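Local coordinates for protein insect group II chitinase (Ostrinia furnacalis, PDB 5Y2A) that hydrolyses chitin as the second catalytic domain of an insect group II chitinase, a glycoside hydrolase of family 18, at residues Y22-I27 / E64-L69; S251-E256 / P265-G270; T260-P265 / G304-Y309; K297-P302 / Y309-D314. All coordinates share one frame; numbering follows the deposited sequence.

Contact 1: Y22-I27 / E64-L69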
# COMPACT_ATOMS: atom_id res chain seq x y z
N TYR A 22 1.11 -18.52 -6.29
CA TYR A 22 0.78 -19.61 -5.39
C TYR A 22 -0.70 -19.89 -5.49
O TYR A 22 -1.53 -18.99 -5.31
CB TYR A 22 1.17 -19.26 -3.95
CG TYR A 22 1.21 -20.45 -3.00
CD1 TYR A 22 0.04 -20.97 -2.46
CD2 TYR A 22 2.42 -21.02 -2.63
CE1 TYR A 22 0.07 -22.05 -1.58
CE2 TYR A 22 2.47 -22.10 -1.75
CZ TYR A 22 1.29 -22.61 -1.23
OH TYR A 22 1.34 -23.67 -0.36
N THR A 23 -1.05 -21.15 -5.79
CA THR A 23 -2.43 -21.57 -6.00
C THR A 23 -2.77 -22.69 -5.01
O THR A 23 -1.87 -23.21 -4.34
CB THR A 23 -2.64 -22.04 -7.44
OG1 THR A 23 -2.08 -23.35 -7.60
CG2 THR A 23 -1.96 -21.09 -8.43
N PRO A 24 -4.04 -23.07 -4.88
CA PRO A 24 -4.36 -24.23 -4.03
C PRO A 24 -3.58 -25.48 -4.38
O PRO A 24 -3.28 -26.29 -3.49
CB PRO A 24 -5.87 -24.41 -4.26
CG PRO A 24 -6.35 -23.04 -4.59
CD PRO A 24 -5.26 -22.40 -5.39
N GLY A 25 -3.23 -25.67 -5.66
CA GLY A 25 -2.44 -26.80 -6.08
C GLY A 25 -1.00 -26.78 -5.59
O GLY A 25 -0.33 -27.82 -5.67
N ASP A 26 -0.52 -25.65 -5.09
CA ASP A 26 0.82 -25.59 -4.51
C ASP A 26 0.84 -26.01 -3.04
O ASP A 26 1.93 -26.25 -2.50
CB ASP A 26 1.39 -24.17 -4.64
CG ASP A 26 1.67 -23.79 -6.09
OD1 ASP A 26 2.55 -24.41 -6.71
OD2 ASP A 26 0.98 -22.89 -6.60
N ILE A 27 -0.31 -26.12 -2.38
CA ILE A 27 -0.32 -26.54 -0.99
C ILE A 27 0.16 -27.98 -0.90
O ILE A 27 -0.30 -28.85 -1.65
CB ILE A 27 -1.72 -26.38 -0.37
CG1 ILE A 27 -2.17 -24.92 -0.40
CG2 ILE A 27 -1.72 -26.89 1.07
CD1 ILE A 27 -3.65 -24.75 -0.09
N GLU A 64 -13.45 -24.03 -2.35
CA GLU A 64 -13.71 -25.47 -2.38
C GLU A 64 -12.45 -26.26 -2.66
O GLU A 64 -12.28 -27.37 -2.15
CB GLU A 64 -14.76 -25.80 -3.44
CG GLU A 64 -16.14 -25.25 -3.16
CD GLU A 64 -17.10 -25.54 -4.30
OE1 GLU A 64 -16.74 -26.35 -5.18
OE2 GLU A 64 -18.20 -24.96 -4.31
N LYS A 65 -11.57 -25.72 -3.50
CA LYS A 65 -10.34 -26.43 -3.81
C LYS A 65 -9.44 -26.56 -2.59
O LYS A 65 -8.71 -27.55 -2.46
CB LYS A 65 -9.61 -25.75 -4.97
CG LYS A 65 -10.31 -25.99 -6.30
CD LYS A 65 -9.57 -25.36 -7.47
CE LYS A 65 -10.22 -25.78 -8.78
NZ LYS A 65 -9.84 -24.91 -9.92
N VAL A 66 -9.47 -25.58 -1.68
CA VAL A 66 -8.67 -25.71 -0.47
C VAL A 66 -9.36 -26.61 0.56
O VAL A 66 -8.70 -27.45 1.18
CB VAL A 66 -8.33 -24.32 0.10
CG1 VAL A 66 -7.52 -24.46 1.39
CG2 VAL A 66 -7.53 -23.52 -0.92
N THR A 67 -10.67 -26.45 0.78
CA THR A 67 -11.33 -27.33 1.75
C THR A 67 -11.33 -28.78 1.30
O THR A 67 -11.47 -29.68 2.14
CB THR A 67 -12.77 -26.90 2.05
OG1 THR A 67 -13.57 -26.97 0.87
CG2 THR A 67 -12.82 -25.51 2.65
N ALA A 68 -11.20 -29.04 -0.00
CA ALA A 68 -11.09 -30.42 -0.48
C ALA A 68 -9.87 -31.13 0.09
O ALA A 68 -9.84 -32.37 0.10
CB ALA A 68 -11.03 -30.44 -2.01
N LEU A 69 -8.87 -30.39 0.57
CA LEU A 69 -7.69 -31.02 1.14
C LEU A 69 -7.98 -31.73 2.45
O LEU A 69 -7.10 -32.45 2.95
CB LEU A 69 -6.60 -29.96 1.36
CG LEU A 69 -6.10 -29.34 0.06
CD1 LEU A 69 -5.15 -28.17 0.34
CD2 LEU A 69 -5.41 -30.42 -0.77
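Pro24 and Ile27 are the two residues of 22-27 that reach helix 62-67 and the 3-10 turn that follows it, and everything between them and that segment is apolar. Before Pro24, Thr23 N gives a fairly straight bond to Asp26 OD2, 2.8 Å long, on the lone pair facing away from the other carboxylate oxygen. With Asp26 N bonded back to Thr23 O, the short 3-10 turn 24-26 is closed on itself, and the proline ring is left on the side that faces the helix. Pro24 CB then sits 3.8 Å from Val66 CG2, the two side chains crossing at about a right angle, and the same CB also lies 4.0 Å from Lys65 CB. Lys65 lends only this first carbon; the rest of its extended chain runs off to the exposed surface.

This is packing on the outside of the TIM barrel of family 18 hydrolases: the loop leaves strand 4-10 and leads to strand 34-42, and Tyr9 and Ile35 of those strands lie beneath the same side chains.

After Gly25 and Asp26 the chain comes to Ile27, which works with both branches. CG2, anti to the backbone N (chi1 -61° places CG1 beside that N), lies 3.7 Å from Leu69 CD1; at the end of the other branch, CD1 touches the same Leu69 CD1 at 3.8 Å. Leu69 CD1 is thus seated between the two arms of the isoleucine, and Ile27 CD1 also brushes Val66 CG2 at 4.2 Å.

Contact 2: S251-E256 / P265-G270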
# COMPACT_ATOMS: atom_id res chain seq x y z
N SER A 251 12.04 -4.98 5.39
CA SER A 251 13.15 -4.35 4.71
C SER A 251 13.18 -2.85 4.97
O SER A 251 12.14 -2.22 5.23
CB SER A 251 13.10 -4.60 3.20
OG SER A 251 12.08 -3.82 2.62
N PHE A 252 14.38 -2.29 4.88
CA PHE A 252 14.64 -0.90 5.20
C PHE A 252 15.63 -0.32 4.20
O PHE A 252 16.47 -1.03 3.64
CB PHE A 252 15.27 -0.71 6.59
CG PHE A 252 14.51 -1.33 7.73
CD1 PHE A 252 14.50 -2.71 7.93
CD2 PHE A 252 13.86 -0.53 8.66
CE1 PHE A 252 13.83 -3.27 9.00
CE2 PHE A 252 13.20 -1.09 9.74
CZ PHE A 252 13.18 -2.46 9.91
N SER A 253 15.54 0.99 4.00
CA SER A 253 16.59 1.77 3.34
C SER A 253 17.28 2.62 4.41
O SER A 253 16.61 3.41 5.08
CB SER A 253 16.02 2.63 2.22
OG SER A 253 15.41 1.82 1.21
N VAL A 254 18.61 2.45 4.56
CA VAL A 254 19.35 3.02 5.69
C VAL A 254 19.93 4.38 5.32
O VAL A 254 20.45 4.57 4.21
CB VAL A 254 20.46 2.05 6.15
CG1 VAL A 254 21.22 2.62 7.37
CG2 VAL A 254 19.87 0.67 6.50
N VAL A 255 19.86 5.32 6.26
CA VAL A 255 20.44 6.65 6.04
C VAL A 255 21.92 6.53 5.70
O VAL A 255 22.66 5.73 6.30
CB VAL A 255 20.21 7.53 7.28
CG1 VAL A 255 21.04 8.80 7.22
CG2 VAL A 255 18.73 7.85 7.44
N GLU A 256 22.36 7.30 4.71
CA GLU A 256 23.76 7.29 4.29
C GLU A 256 24.69 7.46 5.49
O GLU A 256 24.47 8.32 6.35
CB GLU A 256 24.03 8.40 3.28
CG GLU A 256 25.41 8.31 2.64
CD GLU A 256 25.55 9.22 1.44
OE1 GLU A 256 25.89 10.40 1.65
OE2 GLU A 256 25.29 8.78 0.30
N PRO A 265 19.57 4.41 11.76
CA PRO A 265 18.42 5.18 11.26
C PRO A 265 18.11 4.88 9.80
O PRO A 265 19.00 4.67 8.98
CB PRO A 265 18.87 6.64 11.44
CG PRO A 265 19.88 6.57 12.53
CD PRO A 265 20.61 5.28 12.32
N THR A 266 16.82 4.86 9.49
CA THR A 266 16.34 4.55 8.15
C THR A 266 15.43 5.67 7.66
O THR A 266 14.86 6.43 8.45
CB THR A 266 15.60 3.21 8.11
OG1 THR A 266 14.50 3.26 9.03
CG2 THR A 266 16.54 2.08 8.52
N TYR A 267 15.29 5.76 6.34
CA TYR A 267 14.47 6.79 5.72
C TYR A 267 13.31 6.25 4.90
O TYR A 267 12.46 7.04 4.47
CB TYR A 267 15.34 7.69 4.83
CG TYR A 267 15.95 6.98 3.63
CD1 TYR A 267 15.26 6.89 2.43
CD2 TYR A 267 17.21 6.41 3.71
CE1 TYR A 267 15.80 6.25 1.34
CE2 TYR A 267 17.77 5.77 2.61
CZ TYR A 267 17.06 5.69 1.43
OH TYR A 267 17.60 5.05 0.34
N ALA A 268 13.23 4.94 4.67
CA ALA A 268 12.15 4.36 3.89
C ALA A 268 12.16 2.85 4.10
O ALA A 268 13.09 2.30 4.68
CB ALA A 268 12.30 4.69 2.40
N GLY A 269 11.11 2.20 3.62
CA GLY A 269 11.19 0.76 3.45
C GLY A 269 12.20 0.41 2.37
O GLY A 269 12.65 1.25 1.60
N GLY A 270 12.57 -0.86 2.33
CA GLY A 270 13.46 -1.32 1.28
C GLY A 270 12.81 -1.30 -0.09
O GLY A 270 11.59 -1.24 -0.22
O HOH W 1 15.36 3.38 -1.17
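Ser253 meets the other segment with its backbone and its side chain alike. Its N gives an almost straight bond to Ala268 O (2.9 Å, 173°), its O takes Tyr267 N, and its OG donates to Gly269 O at 2.8 Å, coming from above that carbonyl's plane. Its CB lies over one face of the Tyr267 ring, toward the rim, 3.8 Å from the ring centroid in a CH-pi contact.

Tyr267 reaches this place because chi1 of 65° sets CG between its own N and carbonyl carbon, folding the ring back across the neighbouring strand, where Val254 O and Val255 N stand at its edge. One water donates to both Ser253 OG and Tyr267 OH. The hydroxyl's stronger partner is Asp314, while Gln315 also bonds Ser253 OG. A leucine in place of Tyr267 would probably leave the Asp314 carboxylate without this hydroxyl and Ser253 CB without its aromatic cover.

Further out, Val255 N bonds Pro265 O at 2.9 Å. On the opposite side of the strand from Ser253, Phe252 CB packs on Thr266 CG2 at 3.6 Å. At the far end Gly270 N makes weak bonds to Ser251 O and OG.

The two segments form a beta hairpin, strand 241-254 with 266-269, in which the second strand turns a corner at 267 and 268. Strand 315-318 pairs with 241-254 as well, bringing Trp316 to Phe252, and Gly88 of the second subunit packs on Tyr267.

Contact 3: T260-P265 / G304-Y309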
# COMPACT_ATOMS: atom_id res chain seq x y z
N THR A 260 25.56 -0.65 9.07
CA THR A 260 24.68 -1.79 8.82
C THR A 260 24.17 -2.45 10.10
O THR A 260 23.62 -3.55 10.03
CB THR A 260 25.40 -2.84 7.97
OG1 THR A 260 26.55 -3.33 8.68
CG2 THR A 260 25.83 -2.25 6.65
N GLY A 261 24.34 -1.82 11.25
CA GLY A 261 23.97 -2.45 12.50
C GLY A 261 22.49 -2.34 12.81
O GLY A 261 21.71 -1.69 12.12
N LEU A 262 22.12 -3.01 13.90
CA LEU A 262 20.77 -2.87 14.44
C LEU A 262 20.61 -1.46 15.00
O LEU A 262 21.55 -0.91 15.58
CB LEU A 262 20.55 -3.91 15.53
CG LEU A 262 20.39 -5.36 15.08
CD1 LEU A 262 20.53 -6.23 16.31
CD2 LEU A 262 19.06 -5.61 14.36
N GLY A 263 19.43 -0.89 14.82
CA GLY A 263 19.17 0.46 15.30
C GLY A 263 19.69 1.58 14.42
O GLY A 263 19.59 2.75 14.81
N ALA A 264 20.25 1.26 13.25
CA ALA A 264 20.71 2.31 12.34
C ALA A 264 19.51 3.08 11.79
O ALA A 264 18.52 2.46 11.39
CB ALA A 264 21.51 1.70 11.19
N PRO A 265 19.57 4.41 11.76
CA PRO A 265 18.42 5.18 11.26
C PRO A 265 18.11 4.88 9.80
O PRO A 265 19.00 4.67 8.98
CB PRO A 265 18.87 6.64 11.44
CG PRO A 265 19.88 6.57 12.53
CD PRO A 265 20.61 5.28 12.32
N GLY A 304 22.23 -15.84 19.56
CA GLY A 304 21.01 -16.56 19.23
C GLY A 304 19.74 -15.88 19.68
O GLY A 304 18.71 -16.56 19.82
N ARG A 305 19.77 -14.57 19.91
CA ARG A 305 18.59 -13.85 20.40
C ARG A 305 17.70 -13.35 19.27
O ARG A 305 16.49 -13.21 19.47
CB ARG A 305 19.04 -12.68 21.27
CG ARG A 305 19.91 -13.09 22.45
CD ARG A 305 20.81 -11.94 22.89
NE ARG A 305 21.84 -11.64 21.89
CZ ARG A 305 22.71 -10.63 21.99
NH1 ARG A 305 22.67 -9.82 23.04
NH2 ARG A 305 23.61 -10.43 21.04
N ILE A 306 18.28 -13.05 18.11
CA ILE A 306 17.52 -12.65 16.94
C ILE A 306 18.01 -13.47 15.76
O ILE A 306 19.13 -13.99 15.75
CB ILE A 306 17.64 -11.14 16.63
CG1 ILE A 306 19.09 -10.79 16.29
CG2 ILE A 306 17.13 -10.29 17.79
CD1 ILE A 306 19.23 -9.41 15.67
N GLY A 307 17.14 -13.59 14.75
CA GLY A 307 17.55 -14.19 13.51
C GLY A 307 18.47 -13.28 12.72
O GLY A 307 18.85 -12.19 13.17
N PRO A 308 18.81 -13.70 11.51
CA PRO A 308 19.76 -12.94 10.69
C PRO A 308 19.14 -11.69 10.07
O PRO A 308 17.92 -11.48 10.11
CB PRO A 308 20.17 -13.94 9.60
CG PRO A 308 19.01 -14.87 9.50
CD PRO A 308 18.44 -14.98 10.88
N TYR A 309 20.01 -10.86 9.52
CA TYR A 309 19.60 -9.83 8.57
C TYR A 309 20.62 -9.79 7.44
O TYR A 309 21.76 -10.25 7.58
CB TYR A 309 19.41 -8.45 9.24
CG TYR A 309 20.62 -7.87 9.95
CD1 TYR A 309 20.84 -8.11 11.30
CD2 TYR A 309 21.51 -7.04 9.28
CE1 TYR A 309 21.94 -7.57 11.97
CE2 TYR A 309 22.62 -6.49 9.94
CZ TYR A 309 22.82 -6.76 11.28
OH TYR A 309 23.91 -6.23 11.93
O HOH W 2 26.14 -5.03 10.84
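Leu262 and Ile306 make the tight half of this contact, reaching toward each other tip to tip. Their end carbons, Leu262 CD1 and Ile306 CD1, are 3.5 Å apart, closer than methyl groups usually come, and Leu262 CD2 follows at 4.0 Å from the same Ile306 CD1. Ile306 gets there with chi1 at 63°, which sets CG1 between its backbone N and carbonyl carbon and sends the long branch out to the leucine. Leu262 also uses its branch point: CG lies 4.1 Å from Tyr309 CE1, the two side chains crossing obliquely.

On the other half things are looser and wetter. Thr260 O comes within 3.1 Å of Tyr309 CE2 at a slant to the ring, and the same oxygen accepts a hydrogen bond from Trp316 NE1. A water in the plane of the tyrosine ring, at its edge, bonds Tyr309 OH and Thr260 OG1, each at 2.8 Å, and gives a weak bond to Thr260 O. Water thus links the phenol to the threonine here, where the leucine half relies on direct carbon contact. A serine in place of Tyr309 would probably open a gap beside Leu262 and leave this water without its phenolic partner.

Both segments are irregular. Segment 260-265, with a type II turn from Gly261 to Ala264, belongs to the connection between strands 241-254 and 266-269. Segment 304-309 leads from strand 297-299 into strand 309-312. Trp316 of strand 315-318 stacks on Tyr309 and touches Leu262, so this strand lies next to both halves of the contact.

Contact 4: K297-P302 / Y309-D314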
# COMPACT_ATOMS: atom_id res chain seq x y z
N LYS A 297 25.00 -9.54 2.09
CA LYS A 297 25.77 -10.07 3.20
C LYS A 297 24.84 -10.44 4.35
O LYS A 297 23.98 -9.65 4.73
CB LYS A 297 26.81 -9.05 3.68
CG LYS A 297 27.80 -8.64 2.62
CD LYS A 297 28.49 -9.85 2.01
CE LYS A 297 29.67 -9.44 1.15
NZ LYS A 297 29.29 -9.29 -0.28
N VAL A 298 25.05 -11.62 4.92
CA VAL A 298 24.23 -12.12 6.01
C VAL A 298 24.91 -11.80 7.33
O VAL A 298 26.10 -12.09 7.51
CB VAL A 298 23.99 -13.64 5.87
CG1 VAL A 298 23.18 -14.16 7.05
CG2 VAL A 298 23.29 -13.93 4.56
N HIS A 299 24.17 -11.20 8.25
CA HIS A 299 24.67 -10.85 9.57
C HIS A 299 23.92 -11.66 10.62
O HIS A 299 22.68 -11.64 10.64
CB HIS A 299 24.52 -9.36 9.86
CG HIS A 299 25.07 -8.48 8.78
ND1 HIS A 299 26.23 -7.76 8.93
CD2 HIS A 299 24.61 -8.20 7.54
CE1 HIS A 299 26.47 -7.08 7.82
NE2 HIS A 299 25.50 -7.33 6.96
N ARG A 300 24.66 -12.35 11.48
CA ARG A 300 24.06 -13.20 12.49
C ARG A 300 24.39 -12.73 13.90
O ARG A 300 25.39 -12.04 14.14
CB ARG A 300 24.50 -14.66 12.34
CG ARG A 300 24.06 -15.30 11.04
CD ARG A 300 24.39 -16.78 11.04
NE ARG A 300 23.85 -17.44 9.85
CZ ARG A 300 22.63 -17.96 9.76
NH1 ARG A 300 21.81 -17.91 10.79
NH2 ARG A 300 22.23 -18.54 8.64
N ASP A 301 23.53 -13.12 14.84
CA ASP A 301 23.72 -12.83 16.25
C ASP A 301 24.34 -14.05 16.92
O ASP A 301 23.67 -15.08 17.06
CB ASP A 301 22.38 -12.49 16.91
CG ASP A 301 22.49 -12.36 18.42
OD1 ASP A 301 23.60 -12.13 18.94
OD2 ASP A 301 21.44 -12.50 19.08
N PRO A 302 25.61 -13.99 17.35
CA PRO A 302 26.21 -15.16 18.01
C PRO A 302 25.47 -15.60 19.26
O PRO A 302 25.56 -16.77 19.64
CB PRO A 302 27.63 -14.69 18.36
CG PRO A 302 27.89 -13.52 17.48
CD PRO A 302 26.56 -12.88 17.18
N TYR A 309 20.01 -10.86 9.52
CA TYR A 309 19.60 -9.83 8.57
C TYR A 309 20.62 -9.79 7.44
O TYR A 309 21.76 -10.25 7.58
CB TYR A 309 19.41 -8.45 9.24
CG TYR A 309 20.62 -7.87 9.95
CD1 TYR A 309 20.84 -8.11 11.30
CD2 TYR A 309 21.51 -7.04 9.28
CE1 TYR A 309 21.94 -7.57 11.97
CE2 TYR A 309 22.62 -6.49 9.94
CZ TYR A 309 22.82 -6.76 11.28
OH TYR A 309 23.91 -6.23 11.93
N ALA A 310 20.19 -9.28 6.29
CA ALA A 310 21.01 -9.25 5.10
C ALA A 310 21.10 -7.82 4.59
O ALA A 310 20.15 -7.04 4.71
CB ALA A 310 20.46 -10.18 4.01
N THR A 311 22.25 -7.47 4.02
CA THR A 311 22.52 -6.09 3.64
C THR A 311 23.18 -6.02 2.27
O THR A 311 23.89 -6.93 1.85
CB THR A 311 23.42 -5.37 4.65
OG1 THR A 311 24.68 -6.04 4.71
CG2 THR A 311 22.77 -5.31 6.03
N HIS A 312 22.94 -4.89 1.59
CA HIS A 312 23.56 -4.53 0.34
C HIS A 312 23.31 -3.05 0.12
O HIS A 312 22.16 -2.60 0.16
CB HIS A 312 22.99 -5.34 -0.83
CG HIS A 312 23.62 -5.04 -2.15
ND1 HIS A 312 24.83 -5.57 -2.55
CD2 HIS A 312 23.20 -4.24 -3.17
CE1 HIS A 312 25.13 -5.12 -3.76
NE2 HIS A 312 24.16 -4.31 -4.16
N ASP A 313 24.38 -2.29 -0.14
CA ASP A 313 24.33 -0.82 -0.24
C ASP A 313 23.58 -0.32 1.00
O ASP A 313 23.92 -0.74 2.11
CB ASP A 313 23.73 -0.42 -1.57
CG ASP A 313 23.82 1.07 -1.82
OD1 ASP A 313 24.91 1.57 -2.16
OD2 ASP A 313 22.80 1.76 -1.60
N ASP A 314 22.54 0.51 0.86
CA ASP A 314 21.77 0.97 1.99
C ASP A 314 20.52 0.12 2.26
O ASP A 314 19.64 0.54 3.02
CB ASP A 314 21.38 2.46 1.82
CG ASP A 314 20.38 2.70 0.70
OD1 ASP A 314 20.00 1.77 -0.04
OD2 ASP A 314 19.96 3.87 0.54
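The rings of His299 and Tyr309 lie nearly parallel, planes at 7°, but are slid so far apart that they barely overlap, centroids 4.7 Å apart. His299 CB lies over one face of the tyrosine, 3.5 Å from the ring centroid in a CH-pi contact, and Thr311 CG2 stands at the tyrosine edge, in the ring plane. Tyr309 CE2 in turn sits over one face of the imidazole. At the imidazole edge, in its plane, are Tyr309 O and Thr311 OG1. His299 NE2 and Thr311 OG1 are 2.7 Å apart in a hydrogen bond in which either could be the donor.

The histidine is therefore held twice, by the tyrosine against a face and by the threonine at the edge, which should fix the turn of its ring. With CG anti to the carbonyl carbon (chi1 -51°), the ring is carried along the hairpin face to Thr311.

The backbones beneath are joined by four bonds. His299 N to Tyr309 O is short and straight, 2.7 Å and 167°, and is answered by Tyr309 N to His299 O at 3.0 Å. Lys297 and Thr311 make the other hydrogen-bonded pair, with Lys297 N to Thr311 O at 2.8 Å. Between them Val298 faces Ala310 as a non-hydrogen-bonded pair, their side chains on the face away from the histidine.

At the strand's end His312 bonds Glu45, and past it Asp314 salt-bridges Lys44, both of the second subunit. Strands 297-299 and 309-312 make a short antiparallel beta hairpin, extended by strand 315-318 and consistent with the insertion domain of many family 18 chitinases.

How the contacts relate
Contact 1 stands apart, about 35 to 37 Å between centres from the others, and is buried apolar packing on the barrel's outer layer. Contacts 2, 3 and 4 cluster on one side of the chain's centre. Contacts 2 and 4 are partly buried hairpins rich in backbone hydrogen bonds, tied by Tyr267 OH to Asp314 OD2 and by Val254 N to Asp314 O, and both touch the second subunit. Contact 3 lies at the surface, where side chains and a water do the work between irregular segments. It shares Pro265 with contact 2 and Tyr309 with contact 4, so it joins the connections of the two hairpins.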